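Putative cell adhesion protein (Bacteroides thetaiotaomicron, PDB 4DGU) probably serves as a fimbrillin-like component of bacterial pili involved in adhesion, and binds zinc ions. Local coordinates at residues Ile70-Pro84 with Gln105-Gly117. Numbering follows the deposited sequence.
Sequences IGTATGTVTFYAHYP and QEHLFGTAEAAPG. With ZN (zinc ion), chain D.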
ATOM      1  N   ILE A  70     -23.726  37.033  13.385  1.00 54.43           N
ATOM      2  CA  ILE A  70     -23.178  35.814  14.016  1.00 49.63           C
ATOM      3  C   ILE A  70     -24.299  34.856  14.452  1.00 51.34           C
ATOM      4  O   ILE A  70     -24.024  33.859  15.120  1.00 52.46           O
ATOM      5  CB  ILE A  70     -22.234  36.127  15.227  1.00 49.95           C
ATOM      6  CG1 ILE A  70     -22.952  36.927  16.352  1.00 49.20           C
ATOM      7  CG2 ILE A  70     -20.930  36.774  14.769  1.00 48.24           C
ATOM      8  CD1 ILE A  70     -22.281  36.904  17.631  1.00 43.22           C
ATOM      9  N   GLY A  71     -25.534  35.174  14.109  1.00 45.76           N
ATOM     10  CA  GLY A  71     -26.680  34.370  14.512  1.00 46.18           C
ATOM     11  C   GLY A  71     -26.978  34.472  16.002  1.00 50.34           C
ATOM     12  O   GLY A  71     -27.049  35.575  16.559  1.00 47.53           O
ATOM     13  N   THR A  72     -27.190  33.301  16.645  1.00 47.27           N
ATOM     14  CA  THR A  72     -27.506  33.218  18.080  1.00 46.90           C
ATOM     15  C   THR A  72     -26.289  32.644  18.839  1.00 50.23           C
ATOM     16  O   THR A  72     -26.442  32.092  19.926  1.00 51.42           O
ATOM     17  CB  THR A  72     -28.789  32.395  18.308  1.00 47.87           C
ATOM     18  OG1 THR A  72     -28.657  31.119  17.670  1.00 46.38           O
ATOM     19  CG2 THR A  72     -30.042  33.126  17.845  1.00 42.72           C
ATOM     20  N   ALA A  73     -25.084  32.773  18.251  1.00 44.29           N
ATOM     21  CA  ALA A  73     -23.838  32.364  18.859  1.00 43.53           C
ATOM     22  C   ALA A  73     -23.454  33.293  19.990  1.00 46.73           C
ATOM     23  O   ALA A  73     -23.747  34.496  19.942  1.00 44.63           O
ATOM     24  CB  ALA A  73     -22.714  32.356  17.830  1.00 43.30           C
ATOM     25  N   THR A  74     -22.747  32.719  20.990  1.00 43.92           N
ATOM     26  CA  THR A  74     -22.123  33.416  22.112  1.00 44.52           C
ATOM     27  C   THR A  74     -20.814  32.665  22.482  1.00 48.44           C
ATOM     28  O   THR A  74     -20.704  31.443  22.285  1.00 45.59           O
ATOM     29  CB  THR A  74     -23.105  33.660  23.275  1.00 49.26           C
ATOM     30  OG1 THR A  74     -22.515  34.608  24.153  1.00 50.08           O
ATOM     31  CG2 THR A  74     -23.526  32.383  24.022  1.00 42.22           C
ATOM     32  N   GLY A  75     -19.824  33.422  22.957  1.00 46.79           N
ATOM     33  CA  GLY A  75     -18.515  32.883  23.303  1.00 46.70           C
ATOM     34  C   GLY A  75     -17.651  32.700  22.077  1.00 50.24           C
ATOM     35  O   GLY A  75     -16.713  33.468  21.862  1.00 49.59           O
ATOM     36  N   THR A  76     -17.921  31.636  21.302  1.00 46.91           N
ATOM     37  CA  THR A  76     -17.229  31.338  20.058  1.00 45.52           C
ATOM     38  C   THR A  76     -18.242  31.181  18.933  1.00 46.15           C
ATOM     39  O   THR A  76     -19.304  30.588  19.128  1.00 42.71           O
ATOM     40  CB  THR A  76     -16.299  30.106  20.124  1.00 60.20           C
ATOM     41  OG1 THR A  76     -17.058  28.915  20.250  1.00 71.18           O
ATOM     42  CG2 THR A  76     -15.262  30.198  21.210  1.00 54.70           C
ATOM     43  N   VAL A  77     -17.883  31.712  17.751  1.00 44.13           N
ATOM     44  CA  VAL A  77     -18.670  31.685  16.516  1.00 43.41           C
ATOM     45  C   VAL A  77     -17.971  30.807  15.505  1.00 48.13           C
ATOM     46  O   VAL A  77     -16.760  30.938  15.279  1.00 46.79           O
ATOM     47  CB  VAL A  77     -18.881  33.120  15.936  1.00 47.38           C
ATOM     48  CG1 VAL A  77     -19.850  33.103  14.759  1.00 46.87           C
ATOM     49  CG2 VAL A  77     -19.378  34.078  17.002  1.00 48.49           C
ATOM     50  N   THR A  78     -18.748  29.959  14.836  1.00 45.92           N
ATOM     51  CA  THR A  78     -18.227  29.122  13.768  1.00 43.39           C
ATOM     52  C   THR A  78     -18.691  29.729  12.442  1.00 46.47           C
ATOM     53  O   THR A  78     -19.883  29.982  12.266  1.00 45.27           O
ATOM     54  CB  THR A  78     -18.664  27.668  13.948  1.00 44.56           C
ATOM     55  OG1 THR A  78     -18.300  27.255  15.257  1.00 49.68           O
ATOM     56  CG2 THR A  78     -18.032  26.747  12.927  1.00 38.22           C
ATOM     57  N   PHE A  79     -17.733  29.957  11.521  1.00 41.21           N
ATOM     58  CA  PHE A  79     -17.982  30.466  10.191  1.00 38.87           C
ATOM     59  C   PHE A  79     -17.753  29.345   9.171  1.00 43.81           C
ATOM     60  O   PHE A  79     -16.974  28.439   9.428  1.00 41.64           O
ATOM     61  CB  PHE A  79     -17.100  31.677   9.883  1.00 40.18           C
ATOM     62  CG  PHE A  79     -17.355  32.860  10.770  1.00 42.46           C
ATOM     63  CD1 PHE A  79     -18.364  33.766  10.474  1.00 46.18           C
ATOM     64  CD2 PHE A  79     -16.582  33.076  11.911  1.00 44.19           C
ATOM     65  CE1 PHE A  79     -18.619  34.851  11.314  1.00 47.11           C
ATOM     66  CE2 PHE A  79     -16.825  34.159  12.735  1.00 47.10           C
ATOM     67  CZ  PHE A  79     -17.848  35.039  12.433  1.00 46.01           C
ATOM     68  N   TYR A  80     -18.472  29.406   8.038  1.00 41.78           N
ATOM     69  CA  TYR A  80     -18.443  28.463   6.927  1.00 41.62           C
ATOM     70  C   TYR A  80     -18.337  29.241   5.655  1.00 46.45           C
ATOM     71  O   TYR A  80     -19.016  30.256   5.519  1.00 48.05           O
ATOM     72  CB  TYR A  80     -19.703  27.592   6.913  1.00 43.81           C
ATOM     73  CG  TYR A  80     -19.878  26.773   8.169  1.00 48.31           C
ATOM     74  CD1 TYR A  80     -19.198  25.571   8.341  1.00 50.82           C
ATOM     75  CD2 TYR A  80     -20.699  27.215   9.208  1.00 49.82           C
ATOM     76  CE1 TYR A  80     -19.351  24.810   9.499  1.00 54.44           C
ATOM     77  CE2 TYR A  80     -20.875  26.455  10.364  1.00 51.06           C
ATOM     78  CZ  TYR A  80     -20.197  25.250  10.505  1.00 62.46           C
ATOM     79  OH  TYR A  80     -20.319  24.505  11.657  1.00 64.30           O
ATOM     80  N   ALA A  81     -17.490  28.807   4.718  1.00 41.29           N
ATOM     81  CA  ALA A  81     -17.318  29.548   3.479  1.00 41.57           C
ATOM     82  C   ALA A  81     -17.136  28.643   2.270  1.00 47.47           C
ATOM     83  O   ALA A  81     -16.465  27.614   2.361  1.00 48.39           O
ATOM     84  CB  ALA A  81     -16.127  30.494   3.603  1.00 42.27           C
ATOM     85  N   HIS A  82     -17.704  29.054   1.130  1.00 44.33           N
ATOM     86  CA  HIS A  82     -17.571  28.385  -0.164  1.00 42.99           C
ATOM     87  C   HIS A  82     -16.804  29.259  -1.135  1.00 45.68           C
ATOM     88  O   HIS A  82     -17.034  30.462  -1.191  1.00 44.79           O
ATOM     89  CB  HIS A  82     -18.946  28.040  -0.771  1.00 44.00           C
ATOM     90  CG  HIS A  82     -19.670  26.938  -0.067  1.00 46.48           C
ATOM     91  ND1 HIS A  82     -19.525  25.613  -0.445  1.00 47.51           N
ATOM     92  CD2 HIS A  82     -20.531  27.008   0.976  1.00 48.76           C
ATOM     93  CE1 HIS A  82     -20.303  24.919   0.373  1.00 47.61           C
ATOM     94  NE2 HIS A  82     -20.924  25.714   1.250  1.00 48.30           N
ATOM     95  N   TYR A  83     -15.880  28.646  -1.883  1.00 43.58           N
ATOM     96  CA  TYR A  83     -15.131  29.285  -2.951  1.00 44.57           C
ATOM     97  C   TYR A  83     -15.066  28.339  -4.143  1.00 49.65           C
ATOM     98  O   TYR A  83     -14.592  27.227  -3.993  1.00 47.19           O
ATOM     99  CB  TYR A  83     -13.719  29.766  -2.568  1.00 45.48           C
ATOM    100  CG  TYR A  83     -13.082  30.474  -3.745  1.00 48.26           C
ATOM    101  CD1 TYR A  83     -13.485  31.760  -4.110  1.00 51.41           C
ATOM    102  CD2 TYR A  83     -12.183  29.809  -4.581  1.00 48.95           C
ATOM    103  CE1 TYR A  83     -12.979  32.378  -5.251  1.00 54.83           C
ATOM    104  CE2 TYR A  83     -11.674  30.416  -5.732  1.00 51.13           C
ATOM    105  CZ  TYR A  83     -12.069  31.706  -6.057  1.00 60.25           C
ATOM    106  OH  TYR A  83     -11.569  32.313  -7.180  1.00 62.85           O
ATOM    107  N   PRO A  84     -15.537  28.755  -5.337  1.00 49.80           N
ATOM    108  CA  PRO A  84     -16.162  30.062  -5.676  1.00 50.34           C
ATOM    109  C   PRO A  84     -17.506  30.286  -4.943  1.00 54.40           C
ATOM    110  O   PRO A  84     -18.065  29.335  -4.385  1.00 53.40           O
ATOM    111  CB  PRO A  84     -16.353  29.961  -7.199  1.00 52.96           C
ATOM    112  CG  PRO A  84     -15.420  28.866  -7.661  1.00 56.66           C
ATOM    113  CD  PRO A  84     -15.446  27.883  -6.523  1.00 51.56           C
ATOM    114  N   GLN A 105     -13.675  23.236 -12.616  1.00 53.39           N
ATOM    115  CA  GLN A 105     -13.363  24.306 -11.670  1.00 51.29           C
ATOM    116  C   GLN A 105     -13.283  23.722 -10.258  1.00 50.90           C
ATOM    117  O   GLN A 105     -14.153  22.955  -9.850  1.00 49.12           O
ATOM    118  CB  GLN A 105     -14.425  25.438 -11.787  1.00 53.72           C
ATOM    119  CG  GLN A 105     -14.461  26.525 -10.684  1.00 57.46           C
ATOM    120  CD  GLN A 105     -13.198  27.356 -10.552  1.00 71.52           C
ATOM    121  OE1 GLN A 105     -12.611  27.470  -9.469  1.00 62.15           O
ATOM    122  NE2 GLN A 105     -12.732  27.958 -11.643  1.00 69.20           N
ATOM    123  N   GLU A 106     -12.224  24.084  -9.523  1.00 45.64           N
ATOM    124  CA  GLU A 106     -12.020  23.677  -8.131  1.00 43.37           C
ATOM    125  C   GLU A 106     -13.108  24.254  -7.212  1.00 47.49           C
ATOM    126  O   GLU A 106     -13.636  25.339  -7.494  1.00 47.73           O
ATOM    127  CB  GLU A 106     -10.639  24.148  -7.618  1.00 43.73           C
ATOM    128  CG  GLU A 106     -10.485  25.656  -7.450  1.00 46.63           C
ATOM    129  CD  GLU A 106      -9.130  26.167  -7.008  1.00 63.19           C
ATOM    130  OE1 GLU A 106      -8.304  25.371  -6.500  1.00 51.62           O
ATOM    131  OE2 GLU A 106      -8.895  27.387  -7.174  1.00 53.44           O
ATOM    132  N   HIS A 107     -13.415  23.536  -6.112  1.00 41.64           N
ATOM    133  CA  HIS A 107     -14.371  23.952  -5.105  1.00 41.05           C
ATOM    134  C   HIS A 107     -13.758  23.745  -3.743  1.00 44.02           C
ATOM    135  O   HIS A 107     -13.269  22.652  -3.414  1.00 40.77           O
ATOM    136  CB  HIS A 107     -15.705  23.215  -5.253  1.00 43.16           C
ATOM    137  CG  HIS A 107     -16.495  23.697  -6.433  1.00 48.09           C
ATOM    138  ND1 HIS A 107     -17.187  24.908  -6.394  1.00 50.81           N
ATOM    139  CD2 HIS A 107     -16.606  23.167  -7.670  1.00 49.05           C
ATOM    140  CE1 HIS A 107     -17.719  25.050  -7.589  1.00 51.05           C
ATOM    141  NE2 HIS A 107     -17.395  24.030  -8.392  1.00 51.15           N
ATOM    142  N   LEU A 108     -13.695  24.838  -2.991  1.00 44.43           N
ATOM    143  CA  LEU A 108     -13.092  24.896  -1.664  1.00 44.95           C
ATOM    144  C   LEU A 108     -14.145  25.250  -0.613  1.00 47.27           C
ATOM    145  O   LEU A 108     -15.110  25.986  -0.874  1.00 46.43           O
ATOM    146  CB  LEU A 108     -11.900  25.897  -1.622  1.00 45.77           C
ATOM    147  CG  LEU A 108     -11.083  26.121  -2.941  1.00 51.48           C
ATOM    148  CD1 LEU A 108     -10.119  27.285  -2.800  1.00 53.20           C
ATOM    149  CD2 LEU A 108     -10.295  24.923  -3.326  1.00 50.14           C
ATOM    150  N   PHE A 109     -13.967  24.661   0.565  1.00 41.91           N
ATOM    151  CA  PHE A 109     -14.841  24.865   1.701  1.00 40.28           C
ATOM    152  C   PHE A 109     -13.990  25.156   2.913  1.00 44.12           C
ATOM    153  O   PHE A 109     -13.077  24.394   3.220  1.00 45.13           O
ATOM    154  CB  PHE A 109     -15.770  23.657   1.923  1.00 40.84           C
ATOM    155  CG  PHE A 109     -16.760  23.886   3.031  1.00 41.78           C
ATOM    156  CD1 PHE A 109     -17.863  24.708   2.838  1.00 43.68           C
ATOM    157  CD2 PHE A 109     -16.565  23.325   4.288  1.00 42.64           C
ATOM    158  CE1 PHE A 109     -18.762  24.945   3.869  1.00 45.00           C
ATOM    159  CE2 PHE A 109     -17.472  23.554   5.311  1.00 45.23           C
ATOM    160  CZ  PHE A 109     -18.571  24.352   5.091  1.00 44.32           C
ATOM    161  N   GLY A 110     -14.267  26.285   3.567  1.00 40.90           N
ATOM    162  CA  GLY A 110     -13.503  26.720   4.726  1.00 38.86           C
ATOM    163  C   GLY A 110     -14.337  26.867   5.973  1.00 42.44           C
ATOM    164  O   GLY A 110     -15.552  27.056   5.898  1.00 43.18           O
ATOM    165  N   THR A 111     -13.692  26.726   7.133  1.00 37.92           N
ATOM    166  CA  THR A 111     -14.324  26.905   8.443  1.00 36.66           C
ATOM    167  C   THR A 111     -13.373  27.681   9.316  1.00 40.92           C
ATOM    168  O   THR A 111     -12.157  27.664   9.108  1.00 39.47           O
ATOM    169  CB  THR A 111     -14.758  25.577   9.124  1.00 42.37           C
ATOM    170  OG1 THR A 111     -13.614  24.840   9.499  1.00 47.28           O
ATOM    171  CG2 THR A 111     -15.617  24.693   8.247  1.00 43.15           C
ATOM    172  N   ALA A 112     -13.939  28.363  10.306  1.00 40.05           N
ATOM    173  CA  ALA A 112     -13.207  29.093  11.308  1.00 41.35           C
ATOM    174  C   ALA A 112     -13.990  29.084  12.591  1.00 47.87           C
ATOM    175  O   ALA A 112     -15.207  28.944  12.553  1.00 48.32           O
ATOM    176  CB  ALA A 112     -12.952  30.517  10.841  1.00 42.41           C
ATOM    177  N   GLU A 113     -13.284  29.180  13.722  1.00 46.75           N
ATOM    178  CA  GLU A 113     -13.844  29.314  15.061  1.00 47.92           C
ATOM    179  C   GLU A 113     -13.196  30.549  15.640  1.00 52.96           C
ATOM    180  O   GLU A 113     -11.972  30.605  15.715  1.00 54.51           O
ATOM    181  CB  GLU A 113     -13.638  28.063  15.920  1.00 49.53           C
ATOM    182  CG  GLU A 113     -14.768  27.054  15.762  1.00 63.52           C
ATOM    183  CD  GLU A 113     -14.707  25.760  16.556  1.00 96.40           C
ATOM    184  OE1 GLU A 113     -13.913  25.672  17.524  1.00 97.79           O
ATOM    185  OE2 GLU A 113     -15.483  24.836  16.217  1.00 93.90           O
ATOM    186  N   ALA A 114     -13.994  31.586  15.919  1.00 47.21           N
ATOM    187  CA  ALA A 114     -13.496  32.851  16.420  1.00 47.02           C
ATOM    188  C   ALA A 114     -14.351  33.376  17.560  1.00 50.64           C
ATOM    189  O   ALA A 114     -15.513  33.013  17.695  1.00 50.29           O
ATOM    190  CB  ALA A 114     -13.464  33.879  15.288  1.00 47.88           C
ATOM    191  N   ALA A 115     -13.770  34.239  18.373  1.00 46.84           N
ATOM    192  CA  ALA A 115     -14.458  34.872  19.467  1.00 47.49           C
ATOM    193  C   ALA A 115     -14.926  36.235  19.012  1.00 51.71           C
ATOM    194  O   ALA A 115     -14.123  36.970  18.444  1.00 51.07           O
ATOM    195  CB  ALA A 115     -13.530  35.003  20.671  1.00 49.01           C
ATOM    196  N   PRO A 116     -16.209  36.607  19.220  1.00 48.66           N
ATOM    197  CA  PRO A 116     -16.653  37.952  18.810  1.00 49.51           C
ATOM    198  C   PRO A 116     -15.741  39.029  19.376  1.00 55.64           C
ATOM    199  O   PRO A 116     -15.304  38.920  20.517  1.00 54.69           O
ATOM    200  CB  PRO A 116     -18.070  38.044  19.377  1.00 51.54           C
ATOM    201  CG  PRO A 116     -18.517  36.630  19.448  1.00 55.55           C
ATOM    202  CD  PRO A 116     -17.310  35.846  19.836  1.00 50.14           C
ATOM    203  N   GLY A 117     -15.408  40.016  18.551  1.00 55.21           N
ATOM    204  CA  GLY A 117     -14.496  41.089  18.942  1.00 56.11           C
ATOM    205  C   GLY A 117     -13.092  40.935  18.381  1.00 60.13           C
ATOM    206  O   GLY A 117     -12.325  41.888  18.417  1.00 62.22           O
TER
HETATM  207 ZN    ZN D 302     -17.893  23.879 -10.490  1.00 68.49          ZN
HETATM  208  O   HOH W   1     -17.392  24.785  -2.297  1.00 38.19           O
HETATM  209  O   HOH W   2     -17.927  26.560  -4.196  1.00 42.80           O
HETATM  210  O   HOH W   3     -16.285  22.625 -11.418  1.00 61.27           O
HETATM  211  O   HOH W   4     -19.890  22.774 -10.601  1.00 56.81           O
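Strands V77-Y83 and L108-A114 run antiparallel, their directions 164° apart, and are joined by eight backbone hydrogen bonds in the pairs V77-A114, F79-A112, A81-G110 and Y83-L108. The shortest of these bonds lie at the two ends of the ladder, V77 N to A114 O and L108 N to Y83 O, each 2.7 Å, whereas A112 N to F79 O is longer at 3.2 Å.

On the face carrying T78, Y80 and H82, the ring of F109 fits between Y80 and H82. With CG anti to the backbone N (chi1 -176°), F109 leans toward the partner strand: CZ meets Y80 CD1 at 3.5 Å, and CD1 lies over one face of the H82 imidazole, the two ring planes inclined at 59°. H82 NE2 is hydrogen-bonded to L160 O, and ND1 meets, in the ring plane, a water that donates to L108 O. Replacing H82 with alanine would remove the imidazole and would probably leave L160 O without this partner, break the water link to L108 O and open a gap beside F109, whose ring could then shift.

The other face is largely apolar. Y83 and L108 lie alongside one another, CD2 of the tyrosine 3.7 Å from CD1 of the leucine, while F79 turns an edge to A114 CB. At the far end V77 CG2 rests 3.6 Å from P116 CG.

Past the Y83 end of the ladder, cis-proline P84 packs its CD 3.4 Å from H107 ND1, which donates to a water held also by P84 O; H107 NE2 binds zinc at 2.2 Å, alongside two waters.

Flanked by strands 45-50 and 120-135, this is an interior antiparallel pair of the mixed sheet in a fimbrillin-like, transthyretin-clan domain, with a zinc site just beyond its end.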